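PDB 3FHL: putative oxidoreductase from Bacteroides fragilis NCTC 9343, which probably acts as an oxidoreductase of the Gfo/Idh/MocA family, in which a Rossmann-fold domain binds a nicotinamide cofactor. Local coordinates for residues F153-N158 with A233-R238; G174-L179 with F214-L219; Q123-D128 with G180-D185. All coordinates share one frame; numbering follows the deposited sequence. Where two conformers were deposited one is given.

Contact 1: F153-N158 with A233-R238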
loop_
_atom_site.group_PDB
_atom_site.type_symbol
_atom_site.label_atom_id
_atom_site.label_comp_id
_atom_site.label_asym_id
_atom_site.label_seq_id
_atom_site.Cartn_x
_atom_site.Cartn_y
_atom_site.Cartn_z
ATOM N N PHE C 153 -7.094 6.418 -2.859
ATOM C CA PHE C 153 -8.498 6.688 -2.532
ATOM C C PHE C 153 -9.149 5.517 -1.793
ATOM O O PHE C 153 -9.536 4.507 -2.392
ATOM C CB PHE C 153 -9.327 7.013 -3.780
ATOM C CG PHE C 153 -9.264 8.450 -4.215
ATOM C CD1 PHE C 153 -9.467 9.488 -3.303
ATOM C CD2 PHE C 153 -9.040 8.769 -5.556
ATOM C CE1 PHE C 153 -9.423 10.818 -3.717
ATOM C CE2 PHE C 153 -8.994 10.101 -5.978
ATOM C CZ PHE C 153 -9.183 11.122 -5.059
ATOM N N ALA C 154 -9.289 5.680 -0.483
ATOM C CA ALA C 154 -9.875 4.677 0.376
ATOM C C ALA C 154 -11.379 4.882 0.476
ATOM O O ALA C 154 -11.855 5.967 0.827
ATOM C CB ALA C 154 -9.239 4.762 1.736
ATOM N N ARG C 155 -12.135 3.845 0.153
ATOM C CA ARG C 155 -13.586 3.917 0.272
ATOM C C ARG C 155 -14.101 2.656 0.952
ATOM O O ARG C 155 -13.389 1.667 1.047
ATOM C CB ARG C 155 -14.230 4.076 -1.114
ATOM C CG ARG C 155 -13.879 5.387 -1.824
ATOM C CD ARG C 155 -14.856 5.708 -2.947
ATOM N NE ARG C 155 -14.682 7.070 -3.453
ATOM C CZ ARG C 155 -15.236 7.546 -4.567
ATOM N NH1 ARG C 155 -16.007 6.770 -5.325
ATOM N NH2 ARG C 155 -15.005 8.803 -4.929
ATOM N N TYR C 156 -15.337 2.698 1.429
ATOM C CA TYR C 156 -15.956 1.523 1.996
ATOM C C TYR C 156 -17.420 1.453 1.592
ATOM O O TYR C 156 -18.255 2.165 2.144
ATOM C CB TYR C 156 -15.794 1.457 3.534
ATOM C CG TYR C 156 -16.416 0.201 4.116
ATOM C CD1 TYR C 156 -15.818 -1.047 3.927
ATOM C CD2 TYR C 156 -17.630 0.251 4.806
ATOM C CE1 TYR C 156 -16.400 -2.203 4.427
ATOM C CE2 TYR C 156 -18.229 -0.895 5.294
ATOM C CZ TYR C 156 -17.605 -2.123 5.104
ATOM O OH TYR C 156 -18.182 -3.272 5.585
ATOM N N ARG C 157 -17.693 0.553 0.678
ATOM C CA ARG C 157 -19.016 0.271 0.229
ATOM C C ARG C 157 -19.147 -1.215 -0.077
ATOM O O ARG C 157 -18.789 -1.660 -1.132
ATOM C CB ARG C 157 -19.314 1.109 -1.004
ATOM C CG ARG C 157 -20.678 0.899 -1.589
ATOM C CD ARG C 157 -21.190 2.153 -2.256
ATOM N NE ARG C 157 -20.869 2.185 -3.666
ATOM C CZ ARG C 157 -20.471 3.259 -4.324
ATOM N NH1 ARG C 157 -20.338 4.411 -3.703
ATOM N NH2 ARG C 157 -20.198 3.171 -5.613
ATOM N N ASN C 158 -19.662 -1.969 0.877
ATOM C CA ASN C 158 -19.748 -3.410 0.750
ATOM C C ASN C 158 -21.078 -3.806 0.205
ATOM O O ASN C 158 -21.809 -4.507 0.829
ATOM C CB ASN C 158 -19.543 -4.077 2.097
ATOM C CG ASN C 158 -19.534 -5.579 2.014
ATOM O OD1 ASN C 158 -19.109 -6.153 1.042
ATOM N ND2 ASN C 158 -19.993 -6.212 3.048
ATOM N N ALA C 233 -6.571 2.324 -4.921
ATOM C CA ALA C 233 -7.943 2.605 -4.493
ATOM C C ALA C 233 -8.677 1.316 -4.218
ATOM O O ALA C 233 -8.356 0.287 -4.803
ATOM C CB ALA C 233 -8.707 3.424 -5.531
ATOM N N SER C 234 -9.682 1.381 -3.345
ATOM C CA SER C 234 -10.438 0.197 -2.974
ATOM C C SER C 234 -11.778 0.617 -2.408
ATOM O O SER C 234 -11.880 1.658 -1.761
ATOM C CB SER C 234 -9.674 -0.628 -1.922
ATOM O OG SER C 234 -10.410 -1.788 -1.538
ATOM N N TYR C 235 -12.789 -0.208 -2.657
ATOM C CA TYR C 235 -14.102 -0.043 -2.041
ATOM C C TYR C 235 -14.253 -0.838 -0.743
ATOM O O TYR C 235 -15.323 -0.848 -0.141
ATOM C CB TYR C 235 -15.205 -0.426 -3.025
ATOM C CG TYR C 235 -15.700 0.730 -3.864
ATOM C CD1 TYR C 235 -16.337 1.822 -3.274
ATOM C CD2 TYR C 235 -15.543 0.726 -5.244
ATOM C CE1 TYR C 235 -16.805 2.876 -4.041
ATOM C CE2 TYR C 235 -16.016 1.775 -6.022
ATOM C CZ TYR C 235 -16.634 2.850 -5.414
ATOM O OH TYR C 235 -17.086 3.896 -6.189
ATOM N N LEU C 236 -13.183 -1.493 -0.304
ATOM C CA LEU C 236 -13.218 -2.206 0.973
ATOM C C LEU C 236 -12.064 -1.816 1.881
ATOM O O LEU C 236 -11.112 -2.584 2.070
ATOM C CB LEU C 236 -13.253 -3.719 0.737
ATOM C CG LEU C 236 -14.575 -4.310 0.233
ATOM C CD1 LEU C 236 -14.380 -5.820 0.038
ATOM C CD2 LEU C 236 -15.742 -4.008 1.197
ATOM N N MET C 237 -12.125 -0.587 2.385
ATOM C CA MET C 237 -11.160 -0.069 3.349
ATOM C C MET C 237 -11.955 0.662 4.420
ATOM O O MET C 237 -12.008 1.903 4.433
ATOM C CB MET C 237 -10.130 0.892 2.717
ATOM C CG MET C 237 -9.155 0.296 1.726
ATOM S SD MET C 237 -7.879 1.453 1.152
ATOM C CE MET C 237 -6.811 0.329 0.270
ATOM N N ARG C 238 -12.588 -0.107 5.308
ATOM C CA ARG C 238 -13.424 0.470 6.370
ATOM C C ARG C 238 -12.672 1.479 7.208
ATOM O O ARG C 238 -13.211 2.528 7.561
ATOM C CB ARG C 238 -14.092 -0.596 7.254
ATOM C CG ARG C 238 -15.260 0.007 8.034
ATOM C CD ARG C 238 -16.230 -1.002 8.558
ATOM N NE ARG C 238 -17.503 -0.355 8.853
ATOM C CZ ARG C 238 -18.655 -0.992 9.052
ATOM N NH1 ARG C 238 -18.718 -2.312 9.000
ATOM N NH2 ARG C 238 -19.758 -0.297 9.298
#

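Contact 2: G174-L179 with F214-L219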
loop_
_atom_site.group_PDB
_atom_site.type_symbol
_atom_site.label_atom_id
_atom_site.label_comp_id
_atom_site.label_asym_id
_atom_site.label_seq_id
_atom_site.Cartn_x
_atom_site.Cartn_y
_atom_site.Cartn_z
ATOM N N GLY C 174 -14.657 0.483 -14.426
ATOM C CA GLY C 174 -13.950 0.091 -13.206
ATOM C C GLY C 174 -13.383 1.226 -12.369
ATOM O O GLY C 174 -13.440 2.396 -12.760
ATOM N N LEU C 175 -12.824 0.868 -11.215
ATOM C CA LEU C 175 -12.195 1.831 -10.310
ATOM C C LEU C 175 -10.911 2.410 -10.895
ATOM O O LEU C 175 -10.590 3.568 -10.656
ATOM C CB LEU C 175 -11.872 1.168 -8.967
ATOM C CG LEU C 175 -11.797 2.075 -7.739
ATOM C CD1 LEU C 175 -13.070 2.885 -7.604
ATOM C CD2 LEU C 175 -11.560 1.267 -6.486
ATOM N N THR C 176 -10.173 1.582 -11.632
ATOM C CA THR C 176 -8.908 1.989 -12.272
ATOM C C THR C 176 -9.113 3.105 -13.298
ATOM O O THR C 176 -8.260 3.991 -13.442
ATOM C CB THR C 176 -8.213 0.782 -12.929
ATOM O OG1 THR C 176 -8.065 -0.261 -11.954
ATOM C CG2 THR C 176 -6.806 1.149 -13.470
ATOM N N TYR C 177 -10.240 3.065 -13.997
ATOM C CA TYR C 177 -10.641 4.181 -14.861
ATOM C C TYR C 177 -11.186 5.350 -14.047
ATOM O O TYR C 177 -10.675 6.455 -14.160
ATOM C CB TYR C 177 -11.681 3.754 -15.902
ATOM C CG TYR C 177 -11.098 3.274 -17.212
ATOM C CD1 TYR C 177 -11.085 1.912 -17.529
ATOM C CD2 TYR C 177 -10.572 4.177 -18.141
ATOM C CE1 TYR C 177 -10.555 1.453 -18.741
ATOM C CE2 TYR C 177 -10.034 3.728 -19.360
ATOM C CZ TYR C 177 -10.030 2.362 -19.648
ATOM O OH TYR C 177 -9.510 1.895 -20.837
ATOM N N ASN C 178 -12.198 5.095 -13.213
ATOM C CA ASN C 178 -12.898 6.165 -12.511
ATOM C C ASN C 178 -12.043 6.973 -11.530
ATOM O O ASN C 178 -12.057 8.199 -11.574
ATOM C CB ASN C 178 -14.165 5.631 -11.837
ATOM C CG ASN C 178 -15.255 5.274 -12.841
ATOM O OD1 ASN C 178 -15.454 5.968 -13.843
ATOM N ND2 ASN C 178 -15.972 4.189 -12.570
ATOM N N LEU C 179 -11.298 6.294 -10.657
ATOM C CA LEU C 179 -10.476 6.992 -9.672
ATOM C C LEU C 179 -9.010 6.978 -10.028
ATOM O O LEU C 179 -8.279 7.903 -9.692
ATOM C CB LEU C 179 -10.667 6.412 -8.263
ATOM C CG LEU C 179 -12.051 6.627 -7.638
ATOM C CD1 LEU C 179 -12.041 6.101 -6.223
ATOM C CD2 LEU C 179 -12.432 8.096 -7.660
ATOM N N PHE C 214 -7.446 -1.462 -6.980
ATOM C CA PHE C 214 -6.215 -1.496 -7.786
ATOM C C PHE C 214 -5.037 -1.084 -6.947
ATOM O O PHE C 214 -5.180 -0.306 -6.000
ATOM C CB PHE C 214 -6.346 -0.649 -9.078
ATOM C CG PHE C 214 -6.425 0.847 -8.856
ATOM C CD1 PHE C 214 -5.286 1.598 -8.545
ATOM C CD2 PHE C 214 -7.635 1.507 -8.978
ATOM C CE1 PHE C 214 -5.363 2.962 -8.341
ATOM C CE2 PHE C 214 -7.717 2.878 -8.795
ATOM C CZ PHE C 214 -6.575 3.604 -8.463
ATOM N N ILE C 215 -3.879 -1.644 -7.261
ATOM C CA ILE C 215 -2.618 -1.099 -6.806
ATOM C C ILE C 215 -1.726 -0.970 -8.048
ATOM O O ILE C 215 -1.645 -1.896 -8.846
ATOM C CB ILE C 215 -1.948 -1.926 -5.670
ATOM C CG1 ILE C 215 -0.672 -1.228 -5.188
ATOM C CG2 ILE C 215 -1.687 -3.396 -6.088
ATOM C CD1 ILE C 215 -0.228 -1.638 -3.816
ATOM N N ILE C 216 -1.096 0.191 -8.206
ATOM C CA ILE C 216 -0.268 0.490 -9.372
ATOM C C ILE C 216 1.069 1.034 -8.932
ATOM O O ILE C 216 1.155 1.928 -8.094
ATOM C CB ILE C 216 -0.971 1.502 -10.320
ATOM C CG1 ILE C 216 -2.282 0.901 -10.850
ATOM C CG2 ILE C 216 -0.032 1.920 -11.459
ATOM C CD1 ILE C 216 -3.235 1.905 -11.499
ATOM N N HIS C 217 2.128 0.500 -9.522
ATOM C CA HIS C 217 3.444 1.069 -9.355
ATOM C C HIS C 217 3.887 1.653 -10.675
ATOM O O HIS C 217 3.882 0.959 -11.687
ATOM C CB HIS C 217 4.438 0.011 -8.879
ATOM C CG HIS C 217 4.105 -0.528 -7.529
ATOM N ND1 HIS C 217 4.136 0.258 -6.401
ATOM C CD2 HIS C 217 3.672 -1.747 -7.133
ATOM C CE1 HIS C 217 3.762 -0.461 -5.358
ATOM N NE2 HIS C 217 3.482 -1.684 -5.775
ATOM N N LEU C 218 4.249 2.933 -10.646
ATOM C CA LEU C 218 4.805 3.610 -11.817
ATOM C C LEU C 218 6.302 3.591 -11.608
ATOM O O LEU C 218 6.833 4.236 -10.692
ATOM C CB LEU C 218 4.262 5.042 -11.946
ATOM C CG LEU C 218 2.755 5.236 -11.948
ATOM C CD1 LEU C 218 2.439 6.708 -12.202
ATOM C CD2 LEU C 218 2.127 4.390 -13.023
ATOM N N LEU C 219 6.978 2.803 -12.434
ATOM C CA LEU C 219 8.371 2.459 -12.197
ATOM C C LEU C 219 9.269 3.395 -12.989
ATOM O O LEU C 219 9.119 3.513 -14.203
ATOM C CB LEU C 219 8.627 0.981 -12.572
ATOM C CG LEU C 219 7.639 -0.041 -11.965
ATOM C CD1 LEU C 219 7.617 -1.376 -12.708
ATOM C CD2 LEU C 219 7.910 -0.260 -10.491
#

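Contact 3: Q123-D128 with G180-D185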
loop_
_atom_site.group_PDB
_atom_site.type_symbol
_atom_site.label_atom_id
_atom_site.label_comp_id
_atom_site.label_asym_id
_atom_site.label_seq_id
_atom_site.Cartn_x
_atom_site.Cartn_y
_atom_site.Cartn_z
ATOM N N GLN C 123 -9.564 18.201 -15.743
ATOM C CA GLN C 123 -9.035 17.321 -14.697
ATOM C C GLN C 123 -8.894 18.140 -13.424
ATOM O O GLN C 123 -7.836 18.703 -13.140
ATOM C CB GLN C 123 -7.691 16.703 -15.129
ATOM C CG GLN C 123 -7.755 15.942 -16.465
ATOM C CD GLN C 123 -6.638 14.939 -16.641
ATOM O OE1 GLN C 123 -6.598 13.921 -15.956
ATOM N NE2 GLN C 123 -5.734 15.206 -17.580
ATOM N N ASN C 124 -9.972 18.206 -12.646
ATOM C CA ASN C 124 -10.046 19.147 -11.538
ATOM C C ASN C 124 -9.303 18.790 -10.257
ATOM O O ASN C 124 -9.070 19.667 -9.418
ATOM C CB ASN C 124 -11.499 19.463 -11.192
ATOM C CG ASN C 124 -12.308 18.238 -10.813
ATOM O OD1 ASN C 124 -11.868 17.101 -10.917
ATOM N ND2 ASN C 124 -13.522 18.479 -10.386
ATOM N N ARG C 125 -8.927 17.522 -10.103
ATOM C CA ARG C 125 -8.288 17.095 -8.861
ATOM C C ARG C 125 -6.842 17.549 -8.739
ATOM O O ARG C 125 -6.208 17.368 -7.698
ATOM C CB ARG C 125 -8.476 15.594 -8.614
ATOM C CG ARG C 125 -9.938 15.257 -8.247
ATOM C CD ARG C 125 -10.054 13.895 -7.601
ATOM N NE ARG C 125 -11.441 13.527 -7.314
ATOM C CZ ARG C 125 -12.105 13.859 -6.207
ATOM N NH1 ARG C 125 -11.527 14.596 -5.255
ATOM N NH2 ARG C 125 -13.361 13.457 -6.059
ATOM N N ARG C 126 -6.351 18.213 -9.785
ATOM C CA ARG C 126 -5.113 18.975 -9.690
ATOM C C ARG C 126 -5.279 20.176 -8.752
ATOM O O ARG C 126 -4.299 20.730 -8.263
ATOM C CB ARG C 126 -4.688 19.459 -11.070
ATOM C CG ARG C 126 -4.414 18.340 -12.044
ATOM C CD ARG C 126 -3.647 18.855 -13.220
ATOM N NE ARG C 126 -3.599 17.923 -14.341
ATOM C CZ ARG C 126 -3.043 18.223 -15.508
ATOM N NH1 ARG C 126 -3.014 17.338 -16.492
ATOM N NH2 ARG C 126 -2.504 19.419 -15.685
ATOM N N TRP C 127 -6.528 20.551 -8.483
ATOM C CA TRP C 127 -6.803 21.658 -7.558
ATOM C C TRP C 127 -7.521 21.205 -6.286
ATOM O O TRP C 127 -8.152 22.008 -5.608
ATOM C CB TRP C 127 -7.595 22.769 -8.270
ATOM C CG TRP C 127 -6.799 23.478 -9.348
ATOM C CD1 TRP C 127 -5.945 24.541 -9.181
ATOM C CD2 TRP C 127 -6.768 23.156 -10.736
ATOM N NE1 TRP C 127 -5.385 24.895 -10.391
ATOM C CE2 TRP C 127 -5.876 24.065 -11.362
ATOM C CE3 TRP C 127 -7.399 22.181 -11.521
ATOM C CZ2 TRP C 127 -5.611 24.030 -12.729
ATOM C CZ3 TRP C 127 -7.137 22.155 -12.886
ATOM C CH2 TRP C 127 -6.245 23.071 -13.473
ATOM N N ASP C 128 -7.428 19.914 -5.960
ATOM C CA ASP C 128 -7.851 19.440 -4.634
ATOM C C ASP C 128 -6.922 20.062 -3.606
ATOM O O ASP C 128 -5.740 20.244 -3.891
ATOM C CB ASP C 128 -7.765 17.911 -4.551
ATOM C CG ASP C 128 -9.032 17.213 -5.040
ATOM O OD1 ASP C 128 -9.986 17.895 -5.474
ATOM O OD2 ASP C 128 -9.086 15.963 -4.985
ATOM N N GLY C 180 -8.577 5.915 -10.691
ATOM C CA GLY C 180 -7.188 5.800 -11.101
ATOM C C GLY C 180 -6.747 6.892 -12.051
ATOM O O GLY C 180 -5.610 7.356 -11.951
ATOM N N SER C 181 -7.635 7.304 -12.963
ATOM C CA SER C 181 -7.354 8.432 -13.861
ATOM C C SER C 181 -6.889 9.659 -13.075
ATOM O O SER C 181 -5.855 10.230 -13.398
ATOM C CB SER C 181 -8.560 8.785 -14.744
ATOM O OG SER C 181 -9.701 9.085 -13.951
ATOM N N HIS C 182 -7.611 10.020 -12.014
ATOM C CA HIS C 182 -7.228 11.174 -11.190
ATOM C C HIS C 182 -5.852 11.023 -10.540
ATOM O O HIS C 182 -5.073 11.972 -10.510
ATOM C CB HIS C 182 -8.265 11.453 -10.089
ATOM C CG HIS C 182 -9.636 11.758 -10.600
ATOM N ND1 HIS C 182 -9.953 12.947 -11.218
ATOM C CD2 HIS C 182 -10.786 11.046 -10.539
ATOM C CE1 HIS C 182 -11.233 12.943 -11.539
ATOM N NE2 HIS C 182 -11.762 11.802 -11.135
ATOM N N LEU C 183 -5.556 9.833 -10.019
ATOM C CA LEU C 183 -4.308 9.600 -9.283
ATOM C C LEU C 183 -3.114 9.548 -10.209
ATOM O O LEU C 183 -2.040 10.033 -9.863
ATOM C CB LEU C 183 -4.378 8.287 -8.471
ATOM C CG LEU C 183 -5.524 8.177 -7.447
ATOM C CD1 LEU C 183 -5.344 6.957 -6.578
ATOM C CD2 LEU C 183 -5.614 9.432 -6.551
ATOM N N ILE C 184 -3.290 8.879 -11.345
ATOM C CA ILE C 184 -2.258 8.796 -12.368
ATOM C C ILE C 184 -1.942 10.187 -12.936
ATOM O O ILE C 184 -0.774 10.555 -13.049
ATOM C CB ILE C 184 -2.657 7.836 -13.515
ATOM C CG1 ILE C 184 -2.713 6.384 -13.016
ATOM C CG2 ILE C 184 -1.635 7.932 -14.627
ATOM C CD1 ILE C 184 -3.583 5.452 -13.846
ATOM N N ASP C 185 -2.983 10.952 -13.277
ATOM C CA ASP C 185 -2.783 12.339 -13.738
ATOM C C ASP C 185 -1.904 13.165 -12.798
ATOM O O ASP C 185 -0.911 13.765 -13.227
ATOM C CB ASP C 185 -4.121 13.040 -13.955
ATOM C CG ASP C 185 -3.951 14.483 -14.409
ATOM O OD1 ASP C 185 -3.360 14.714 -15.503
ATOM O OD2 ASP C 185 -4.408 15.381 -13.663
HETATM O O HOH W 1 -8.365 15.286 -11.990
#

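Contact 1: F153-N158 with A233-R238
The carbonyl O of Y235 receives the amide N of R157 at 2.9 Å in an almost straight bond (168° at the hydrogen), and the CA of Y156 rests 3.3 Å from the same O in a CA-H...O contact. Such bonds continue the backbone pairing of the parallel strands 146-154 and 228-234, neighbours in the mixed sheet of the C-terminal domain, into the loops that follow them. Before it, F153 O accepts from S234 N and S234 O from R155 N; farther on, R155 O takes M237 N at 2.9 Å. S234 also turns its OG to the amide of L236, forming an ST turn.

R155 and R157 both run alongside the Y235 ring. The flat face of the poorly ordered R157 guanidinium covers Y235 CE1, whereas R155 turns an edge of its guanidinium to the phenol, NH1 making a weak hydrogen bond of 3.2 Å to Y235 OH. The Y156 ring, thrown out by a CG anti to the backbone N (chi1 -179°), carries R238 over one face: R238 CB stands 4.0 Å from the ring centroid, and the guanidinium and ring planes are 21° apart. Both polar ends reach the second subunit, Y156 OH bonding T249 O and R238 NH1 bonding L250 O there. Nearer the strand ends, M237 SD packs on A154 CB at 3.6 Å.

Contact 2: G174-L179 with F214-L219
This is a buried helix-on-sheet contact, in which the short helix 175-178 lies against one face of strand 213-221 in the C-terminal alpha/beta domain. No hydrogen bond joins the two segments; the joint is made by one aromatic ring set beside this single turn of helix.

F214 supplies that ring. Its CG stands between the backbone N and the carbonyl carbon (chi1 69°), an orientation that lifts the phenyl off the strand toward L175 and T176. F214 CE2 comes within 3.5 Å of L175 O, approaching obliquely, while that oxygen accepts the amide of L179 (N to O 2.8 Å) in the helical pattern. The L175 side chain adds a looser apolar touch, CB to F214 CD2 at 4.3 Å.

T176 meets the root of the same side chain. Its OG1, beside the backbone N with chi1 -54°, lies 3.4 Å from F214 CB and close to CD2, so the hydroxyl is bordered by hydrocarbon on this side. Its polar need is met by D211, whose OD2 is hydrogen-bonded to OG1. The other branch of T176, anti to its own N, sends CG2 to within 4.1 Å of I216 CD1. Thus the oxygen meets F214 and the methyl I216.

I215 and H217, on the reverse face of the strand, pack against the second subunit, where H217 NE2 is hydrogen-bonded to NE2 of H217 of the second subunit. Around the joint itself, A233 of strand 228-234 packs on both L175 and F214, and L201 of strand 194-202 on T176 and F214. Helix 328-347 continues the cover along the same face, with Y342 against T176 and A341 against I216.

Contact 3: Q123-D128 with G180-D185
R126 grips D185 side-on, with NE to OD2 and NH1 to OD1 both at 2.8 Å. This bidentate salt bridge is the tight part of the contact, tying the loop after strand 119-122, the last strand of the Rossmann sheet, to helix 180-191 of the C-terminal domain. Guanidinium and carboxylate are nearly coplanar, 24° apart, and each oxygen offers its syn lone pair. With CG anti to the backbone N (chi1 179°), the D185 carboxylate is directed to the loop. Q123 and D185 approach each other from opposite directions, OE1 lying 3.1 Å from D185 CG.

The partly exposed side is looser. Here R125 lays its CD over one face of the H182 ring, 3.9 Å from the centroid, while its guanidinium stands nearly perpendicular to that ring and turns to D128 OD2. A water links the two segments, accepting from R125 N at 3.0 Å and hydrogen-bonded to H182 ND1 at 2.9 Å.

R126 has further partners, D330 through NH1 and the E325 carbonyl through NH2. Two carboxylates thus share this buried guanidinium, which probably favours its charged form, and the several bonds hold its plane and with it the D185 carboxylate.

Contact 2 lies within the chain loop closed by contact 1, and their centres are 14 Å apart; A233 O and F214 N, 2.9 Å apart and probably hydrogen-bonded, join them as neighbouring strands of one sheet. Contact 3 is centred 12 Å from contact 2 and 18 Å from contact 1. Helix 175-178 is followed, one residue on, by helix 180-191, with L175 O 3.1 Å from G180 N, while F153 CE2 packs on L183 CD2 at 3.5 Å. Contact 1 and the reverse face of the strand in contact 2 touch the second subunit, whereas contact 3 lies between the domains. There H182 touches K96, just after Rossmann strand 91-95, a place consistent with the family's active-site cleft.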